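Local coordinates for protein SYE1 (Shewanella oneidensis, PDB 4AWT) that binds FMN and, as a member of the NADH:flavin oxidoreductase (old yellow enzyme) family, probably catalyses NAD(P)H-dependent reduction of carbon-carbon double bonds, at residues G294-A304 against L315-R323; Y45-L53 against F325-E333. The protein carries 1 engineered substitution. One frame throughout, in Å; residues are numbered along the deposited sequence. Where two conformers were deposited one is given.

In the fold
Both contacts belong to one eight-stranded parallel barrel, and their centres lie about 14 Å apart. Contact 1 pairs strands 295-299 and 318-320, the last two in chain order, across a beta-alpha-beta unit. Contact 2 brings residues 45-53, between helix 39-46 and strand 53-60, against residues 325-333, which follow strand 318-320 almost directly; contact 1 therefore falls, in sequence, between the two halves of contact 2. They also touch: Phe321 CB meets Leu331 CD2 at 3.4 Å, and Leu53 packs on Ile297 and Met318. Contact 1 supplies FMN phosphate ligands, whereas contact 2 joins the chain leaving the last strand to the start of the barrel, with Ile326 touching FMN.

Contact 1: G294-A304 against L315-R323. With FMN (flavin mononucleotide), chain B; SO4 (sulfate ion), chain C.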
# COMPACT_ATOMS: atom_id res chain seq x y z
N GLY A 294 10.24 -14.42 -5.06
CA GLY A 294 10.31 -13.26 -5.92
C GLY A 294 11.02 -12.10 -5.26
O GLY A 294 11.86 -12.28 -4.38
N VAL A 295 10.71 -10.90 -5.68
CA VAL A 295 11.36 -9.70 -5.10
C VAL A 295 10.69 -9.39 -3.78
O VAL A 295 9.47 -9.24 -3.69
CB VAL A 295 11.25 -8.52 -6.09
CG1 VAL A 295 11.68 -7.23 -5.42
CG2 VAL A 295 12.10 -8.81 -7.32
N LEU A 296 11.52 -9.28 -2.72
CA LEU A 296 11.01 -9.03 -1.38
C LEU A 296 11.38 -7.61 -0.98
O LEU A 296 12.55 -7.21 -0.99
CB LEU A 296 11.59 -10.17 -0.55
CG LEU A 296 11.12 -10.31 0.88
CD1 LEU A 296 9.60 -10.36 0.99
CD2 LEU A 296 11.72 -11.56 1.52
N ILE A 297 10.36 -6.84 -0.62
CA ILE A 297 10.48 -5.45 -0.25
C ILE A 297 10.08 -5.31 1.22
O ILE A 297 9.05 -5.85 1.61
CB ILE A 297 9.57 -4.54 -1.11
CG1 ILE A 297 9.71 -4.84 -2.59
CG2 ILE A 297 9.80 -3.09 -0.76
CD1 ILE A 297 8.86 -4.00 -3.50
N TYR A 298 10.87 -4.58 2.02
CA TYR A 298 10.48 -4.22 3.38
C TYR A 298 10.45 -2.71 3.50
O TYR A 298 11.31 -2.03 2.93
CB TYR A 298 11.45 -4.78 4.43
CG TYR A 298 11.29 -6.24 4.71
CD1 TYR A 298 11.77 -7.21 3.86
CD2 TYR A 298 10.67 -6.66 5.86
CE1 TYR A 298 11.65 -8.55 4.15
CE2 TYR A 298 10.51 -8.02 6.15
CZ TYR A 298 11.01 -8.96 5.28
OH TYR A 298 10.88 -10.26 5.63
N ALA A 299 9.54 -2.22 4.34
CA ALA A 299 9.53 -0.81 4.71
C ALA A 299 9.17 -0.70 6.19
O ALA A 299 8.36 -1.48 6.70
CB ALA A 299 8.50 -0.01 3.92
N GLY A 300 9.77 0.27 6.86
CA GLY A 300 9.44 0.60 8.24
C GLY A 300 10.71 0.92 9.01
O GLY A 300 11.46 0.04 9.36
N ARG A 301 10.90 2.23 9.25
CA ARG A 301 12.01 2.71 10.06
C ARG A 301 13.38 2.31 9.51
O ARG A 301 14.34 2.21 10.27
CB ARG A 301 11.89 2.42 11.54
CG ARG A 301 10.71 3.09 12.19
CD ARG A 301 10.73 4.59 12.10
NE ARG A 301 9.79 5.21 13.06
CZ ARG A 301 9.40 6.47 13.01
NH1 ARG A 301 9.78 7.29 12.07
NH2 ARG A 301 8.56 6.88 13.96
N TYR A 302 13.52 2.15 8.22
CA TYR A 302 14.84 1.92 7.65
C TYR A 302 15.56 3.25 7.48
O TYR A 302 15.01 4.29 7.17
CB TYR A 302 14.78 1.19 6.30
CG TYR A 302 14.49 -0.27 6.51
CD1 TYR A 302 13.19 -0.75 6.64
CD2 TYR A 302 15.52 -1.19 6.67
CE1 TYR A 302 12.93 -2.06 6.91
CE2 TYR A 302 15.27 -2.52 6.91
CZ TYR A 302 13.97 -2.96 7.05
OH TYR A 302 13.74 -4.30 7.31
N ASN A 303 16.89 3.18 7.67
CA ASN A 303 17.86 4.18 7.29
C ASN A 303 18.86 3.51 6.35
O ASN A 303 18.70 2.36 5.96
CB ASN A 303 18.50 4.80 8.53
CG ASN A 303 19.24 3.78 9.36
OD1 ASN A 303 19.53 2.69 8.91
ND2 ASN A 303 19.57 4.10 10.60
N ALA A 304 19.86 4.27 5.89
CA ALA A 304 20.76 3.71 4.93
C ALA A 304 21.47 2.48 5.45
O ALA A 304 21.66 1.52 4.72
CB ALA A 304 21.83 4.77 4.54
N LEU A 315 17.90 -10.78 3.45
CA LEU A 315 16.54 -10.69 3.97
C LEU A 315 15.61 -9.95 3.02
O LEU A 315 14.41 -10.24 2.98
CB LEU A 315 16.54 -9.97 5.33
CG LEU A 315 17.47 -10.56 6.36
CD1 LEU A 315 17.44 -9.78 7.64
CD2 LEU A 315 17.17 -12.03 6.59
N ALA A 316 16.10 -9.00 2.29
CA ALA A 316 15.30 -8.15 1.43
C ALA A 316 16.04 -7.93 0.13
O ALA A 316 17.28 -7.89 0.12
CB ALA A 316 15.09 -6.78 2.09
N ASP A 317 15.28 -7.69 -0.93
CA ASP A 317 15.85 -7.24 -2.18
C ASP A 317 15.75 -5.73 -2.37
O ASP A 317 16.62 -5.12 -3.02
CB ASP A 317 15.16 -7.94 -3.34
CG ASP A 317 15.26 -9.41 -3.24
OD1 ASP A 317 16.40 -9.93 -3.12
OD2 ASP A 317 14.20 -10.10 -3.23
N MET A 318 14.70 -5.12 -1.85
CA MET A 318 14.45 -3.70 -1.95
C MET A 318 13.96 -3.19 -0.61
O MET A 318 13.36 -3.95 0.16
CB MET A 318 13.46 -3.35 -3.03
CG MET A 318 13.78 -3.88 -4.41
SD MET A 318 12.63 -3.35 -5.68
CE MET A 318 13.22 -1.69 -5.98
N ILE A 319 14.16 -1.90 -0.37
CA ILE A 319 13.78 -1.28 0.88
C ILE A 319 13.00 -0.00 0.57
O ILE A 319 13.46 0.84 -0.20
CB ILE A 319 14.99 -0.99 1.78
CG1 ILE A 319 15.72 -2.27 2.15
CG2 ILE A 319 14.57 -0.19 3.01
CD1 ILE A 319 14.97 -3.19 3.10
N GLY A 320 11.83 0.12 1.21
CA GLY A 320 11.07 1.33 1.12
C GLY A 320 11.36 2.26 2.28
O GLY A 320 11.58 1.83 3.41
N PHE A 321 11.29 3.56 1.97
CA PHE A 321 11.47 4.65 2.94
C PHE A 321 10.27 5.54 2.82
O PHE A 321 10.08 6.16 1.75
CB PHE A 321 12.74 5.45 2.66
CG PHE A 321 14.00 4.63 2.65
CD1 PHE A 321 14.38 3.92 1.53
CD2 PHE A 321 14.81 4.55 3.76
CE1 PHE A 321 15.53 3.18 1.50
CE2 PHE A 321 15.98 3.81 3.72
CZ PHE A 321 16.34 3.15 2.58
N GLY A 322 9.40 5.57 3.83
CA GLY A 322 8.15 6.29 3.74
C GLY A 322 8.31 7.74 4.15
O GLY A 322 8.45 8.64 3.34
N ARG A 323 8.33 7.94 5.48
CA ARG A 323 8.46 9.31 6.02
C ARG A 323 9.65 10.03 5.44
O ARG A 323 9.50 11.22 5.08
CB ARG A 323 8.38 9.26 7.55
CG ARG A 323 6.95 9.01 7.98
CD ARG A 323 6.78 8.54 9.40
NE ARG A 323 7.14 7.15 9.54
CZ ARG A 323 6.90 6.45 10.63
NH1 ARG A 323 6.31 7.04 11.67
NH2 ARG A 323 7.22 5.14 10.69
N1 FMN B . 0.88 2.41 3.60
C2 FMN B . 0.14 1.87 2.63
O2 FMN B . 0.23 0.66 2.32
N3 FMN B . -0.75 2.66 1.93
C4 FMN B . -0.93 4.01 2.18
O4 FMN B . -1.69 4.67 1.42
C4A FMN B . -0.23 4.53 3.27
N5 FMN B . -0.42 5.85 3.66
C5A FMN B . 0.60 6.44 4.46
C6 FMN B . 0.61 7.80 4.66
C7 FMN B . 1.61 8.44 5.42
C7M FMN B . 1.63 9.94 5.49
C8 FMN B . 2.56 7.66 6.02
C8M FMN B . 3.69 8.25 6.83
C9 FMN B . 2.55 6.26 5.84
C9A FMN B . 1.58 5.64 5.05
N10 FMN B . 1.60 4.25 4.81
C10 FMN B . 0.74 3.71 3.88
C1' FMN B . 2.67 3.44 5.39
C2' FMN B . 4.02 3.59 4.67
O2' FMN B . 3.97 3.01 3.38
C3' FMN B . 5.16 2.92 5.40
O3' FMN B . 5.01 1.50 5.42
C4' FMN B . 5.39 3.41 6.84
O4' FMN B . 5.34 4.83 6.92
C5' FMN B . 6.66 2.85 7.45
O5' FMN B . 7.83 3.27 6.72
P FMN B . 8.71 4.51 7.28
O1P FMN B . 7.85 5.74 7.14
O2P FMN B . 9.05 4.21 8.72
O3P FMN B . 9.90 4.52 6.36
S SO4 C . 7.43 10.35 12.90
O1 SO4 C . 6.07 9.82 12.40
O2 SO4 C . 7.81 9.61 14.05
O3 SO4 C . 8.52 9.85 11.91
O4 SO4 C . 7.58 11.78 12.84
O HOH W 1 12.66 -11.65 4.38
O HOH W 2 11.48 2.36 6.06
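Ile319 packs under Tyr302: its CD1 stands 4.1 Å from the Tyr302 ring centroid and 17° off the ring normal, a CH-pi contact over the face, while CG2 sits against Tyr302 CG at 3.5 Å. CG2 gets there by lying anti to the backbone N, and a bend at chi2 brings CD1 over the face. Phe321 turns its ring edge to the Tyr302 carbonyl, and on the other sheet face Ile297 and Met318 lie side by side.

Between these two layers of side chains run the seventh and eighth strands of the TIM barrel, 295-299 and 318-320, parallel neighbours whose short axes diverge by 27°. Leu296 O accepts from both Asp317 N and Met318 N. Leu296 N in turn donates to Asp317 OD2 (2.8 Å), on the carboxylate's anti side; Arg289 adds a salt bridge to that oxygen.

At the C-terminal strand ends the contact becomes a phosphate site. The backbone N atoms of Arg301, Gly322 and Arg323 each bond an FMN phosphate oxygen. Arg323 grips the same group through NE to O1P (2.9 Å) and NH2 to O2P (2.8 Å). On its guanidinium lies that of Arg301, centres 3.5 Å apart and planes at 13°; a sulfate accepts from Arg301 NH1 and NH2 and from Arg323 NH1, probably offsetting the paired positive charges.

Contact 2: Y45-L53 against F325-E333; sequences YAQRASAGL and FIANPDLPE
Arg48 lays its guanidinium across Pro329, whose CB stands 3.7 Å above one face of the group, displaced toward its rim. From CG to NE the chain is extended (chi2 159°, chi3 179°), which carries the head along the Phe325-Ile326 backbone. There it donates twice to main-chain carbonyls. NE reaches Phe325 O at 2.8 Å, with the acceptor only 10° out of the guanidinium plane; NH2 reaches Ile326 O at 3.0 Å, but this donor sits well above the carbonyl plane. These two bonds to successive residues fix the rotation of the head at the C-terminal end of helix 323-327. NH1 is held from its own side of the contact, by the carbonyl of Tyr44.

The aliphatic part of the same side chain is also in use. Arg48 CG lies 3.8 Å from Phe325 CD1, approaching the ring obliquely, and further round the ring Ala51 CB meets Phe325 CZ at 3.8 Å. Arg48 CA points its hydrogen almost straight at Pro329 O, the carbon and oxygen being 3.5 Å apart.

At the more exposed end, Ser50 OG touches the Pro332 ring at CG, 3.3 Å away. A water bridges the segments here, bonded to Ser50 OG and accepting from Glu333 N near the start of helix 331-337.

Two overlapping type I turns, Ala46 to Ala49 and Arg48 to Ala51, shape the 45-53 side as it passes from helix 39-46 to strand 53-60. Another, Asn328 to Leu331, separates helix 323-327 from helix 331-337. Strand 20-22 packs against both sides: Met22 touches Arg48 and Phe325, and Ile20 touches Phe325 and Pro332.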
# COMPACT_ATOMS: atom_id res chain seq x y z
N TYR A 45 5.12 13.14 -7.36
CA TYR A 45 5.70 11.85 -7.65
C TYR A 45 6.92 11.98 -8.56
O TYR A 45 7.93 11.30 -8.36
CB TYR A 45 4.66 10.92 -8.24
CG TYR A 45 3.67 10.34 -7.27
CD1 TYR A 45 4.08 9.36 -6.36
CD2 TYR A 45 2.34 10.71 -7.26
CE1 TYR A 45 3.20 8.79 -5.49
CE2 TYR A 45 1.44 10.12 -6.39
CZ TYR A 45 1.86 9.16 -5.49
OH TYR A 45 0.98 8.54 -4.66
N ALA A 46 6.85 12.86 -9.56
CA ALA A 46 7.98 13.03 -10.47
C ALA A 46 9.22 13.53 -9.74
O ALA A 46 10.33 13.16 -10.10
CB ALA A 46 7.60 13.94 -11.61
N GLN A 47 9.02 14.37 -8.72
CA GLN A 47 10.14 14.83 -7.89
C GLN A 47 10.88 13.70 -7.21
O GLN A 47 12.03 13.89 -6.81
CB GLN A 47 9.64 15.79 -6.82
CG GLN A 47 9.27 17.18 -7.31
CD GLN A 47 8.74 18.07 -6.21
OE1 GLN A 47 8.68 19.35 -6.44
NE2 GLN A 47 8.39 17.61 -5.13
N ARG A 48 10.22 12.57 -7.02
CA ARG A 48 10.73 11.43 -6.25
C ARG A 48 11.12 10.25 -7.13
O ARG A 48 11.41 9.17 -6.64
CB ARG A 48 9.69 11.07 -5.17
CG ARG A 48 9.66 12.16 -4.10
CD ARG A 48 8.38 12.24 -3.26
NE ARG A 48 8.48 13.29 -2.28
CZ ARG A 48 8.47 14.58 -2.57
NH1 ARG A 48 8.15 14.99 -3.76
NH2 ARG A 48 8.79 15.48 -1.64
N ALA A 49 11.18 10.49 -8.44
CA ALA A 49 11.38 9.42 -9.43
C ALA A 49 12.81 8.97 -9.55
O ALA A 49 13.09 8.11 -10.42
CB ALA A 49 10.77 9.87 -10.74
N SER A 50 13.73 9.41 -8.68
CA SER A 50 15.02 8.76 -8.57
C SER A 50 14.93 7.48 -7.75
O SER A 50 15.89 6.72 -7.71
CB SER A 50 16.09 9.70 -8.02
OG SER A 50 15.82 10.06 -6.70
N ALA A 51 13.79 7.21 -7.08
CA ALA A 51 13.55 5.89 -6.54
C ALA A 51 13.68 4.85 -7.65
O ALA A 51 13.40 5.11 -8.80
CB ALA A 51 12.14 5.84 -5.97
N GLY A 52 14.01 3.64 -7.25
CA GLY A 52 13.95 2.53 -8.19
C GLY A 52 12.51 2.18 -8.58
O GLY A 52 12.22 1.84 -9.72
N LEU A 53 11.61 2.24 -7.60
CA LEU A 53 10.20 1.94 -7.79
C LEU A 53 9.40 2.91 -6.93
O LEU A 53 9.72 3.09 -5.77
CB LEU A 53 9.88 0.51 -7.33
CG LEU A 53 8.42 0.11 -7.33
CD1 LEU A 53 7.83 0.03 -8.72
CD2 LEU A 53 8.28 -1.26 -6.63
N PHE A 325 10.90 9.90 2.47
CA PHE A 325 10.59 10.35 1.11
C PHE A 325 9.63 11.52 1.07
O PHE A 325 9.61 12.27 0.12
CB PHE A 325 10.06 9.19 0.25
CG PHE A 325 10.98 8.80 -0.88
CD1 PHE A 325 11.47 9.75 -1.75
CD2 PHE A 325 11.35 7.48 -1.05
CE1 PHE A 325 12.28 9.40 -2.81
CE2 PHE A 325 12.17 7.11 -2.11
CZ PHE A 325 12.63 8.08 -2.99
N ILE A 326 8.83 11.71 2.11
CA ILE A 326 7.95 12.87 2.09
C ILE A 326 8.77 14.15 2.06
O ILE A 326 8.49 15.04 1.28
CB ILE A 326 7.03 12.80 3.30
CG1 ILE A 326 6.09 11.60 3.11
CG2 ILE A 326 6.30 14.11 3.58
CD1 ILE A 326 5.23 11.40 4.36
N ALA A 327 9.80 14.22 2.90
CA ALA A 327 10.55 15.43 3.09
C ALA A 327 11.82 15.55 2.24
O ALA A 327 12.44 16.60 2.23
CB ALA A 327 10.92 15.59 4.56
N ASN A 328 12.19 14.49 1.55
CA ASN A 328 13.45 14.44 0.82
C ASN A 328 13.15 13.90 -0.57
O ASN A 328 13.16 12.71 -0.81
CB ASN A 328 14.47 13.54 1.51
CG ASN A 328 14.81 14.08 2.89
OD1 ASN A 328 15.66 14.95 3.02
ND2 ASN A 328 14.09 13.58 3.89
N PRO A 329 12.82 14.80 -1.53
CA PRO A 329 12.48 14.31 -2.87
C PRO A 329 13.63 13.55 -3.51
O PRO A 329 13.42 12.62 -4.29
CB PRO A 329 12.10 15.57 -3.64
CG PRO A 329 12.81 16.70 -2.90
CD PRO A 329 12.73 16.28 -1.45
N ASP A 330 14.86 13.98 -3.18
CA ASP A 330 16.11 13.42 -3.59
C ASP A 330 16.66 12.48 -2.55
O ASP A 330 17.89 12.38 -2.34
CB ASP A 330 17.13 14.51 -3.92
CG ASP A 330 17.42 15.44 -2.79
OD1 ASP A 330 16.63 15.51 -1.80
OD2 ASP A 330 18.45 16.14 -2.88
N LEU A 331 15.79 11.70 -1.88
CA LEU A 331 16.25 10.79 -0.85
C LEU A 331 17.35 9.89 -1.33
O LEU A 331 18.35 9.71 -0.61
CB LEU A 331 15.07 9.98 -0.28
CG LEU A 331 15.48 9.03 0.83
CD1 LEU A 331 15.95 9.73 2.07
CD2 LEU A 331 14.32 8.11 1.15
N PRO A 332 17.28 9.27 -2.52
CA PRO A 332 18.37 8.36 -2.93
C PRO A 332 19.73 9.08 -2.92
O PRO A 332 20.70 8.53 -2.36
CB PRO A 332 17.94 7.87 -4.29
CG PRO A 332 16.41 7.93 -4.24
CD PRO A 332 16.15 9.22 -3.47
N GLU A 333 19.82 10.24 -3.50
CA GLU A 333 21.11 10.97 -3.50
C GLU A 333 21.59 11.24 -2.12
O GLU A 333 22.78 11.17 -1.82
CB GLU A 333 20.97 12.25 -4.31
CG GLU A 333 22.25 12.99 -4.53
CD GLU A 333 23.14 12.42 -5.59
OE1 GLU A 333 22.83 11.35 -6.18
OE2 GLU A 333 24.24 12.94 -5.80
O HOH W 3 17.98 11.32 -5.55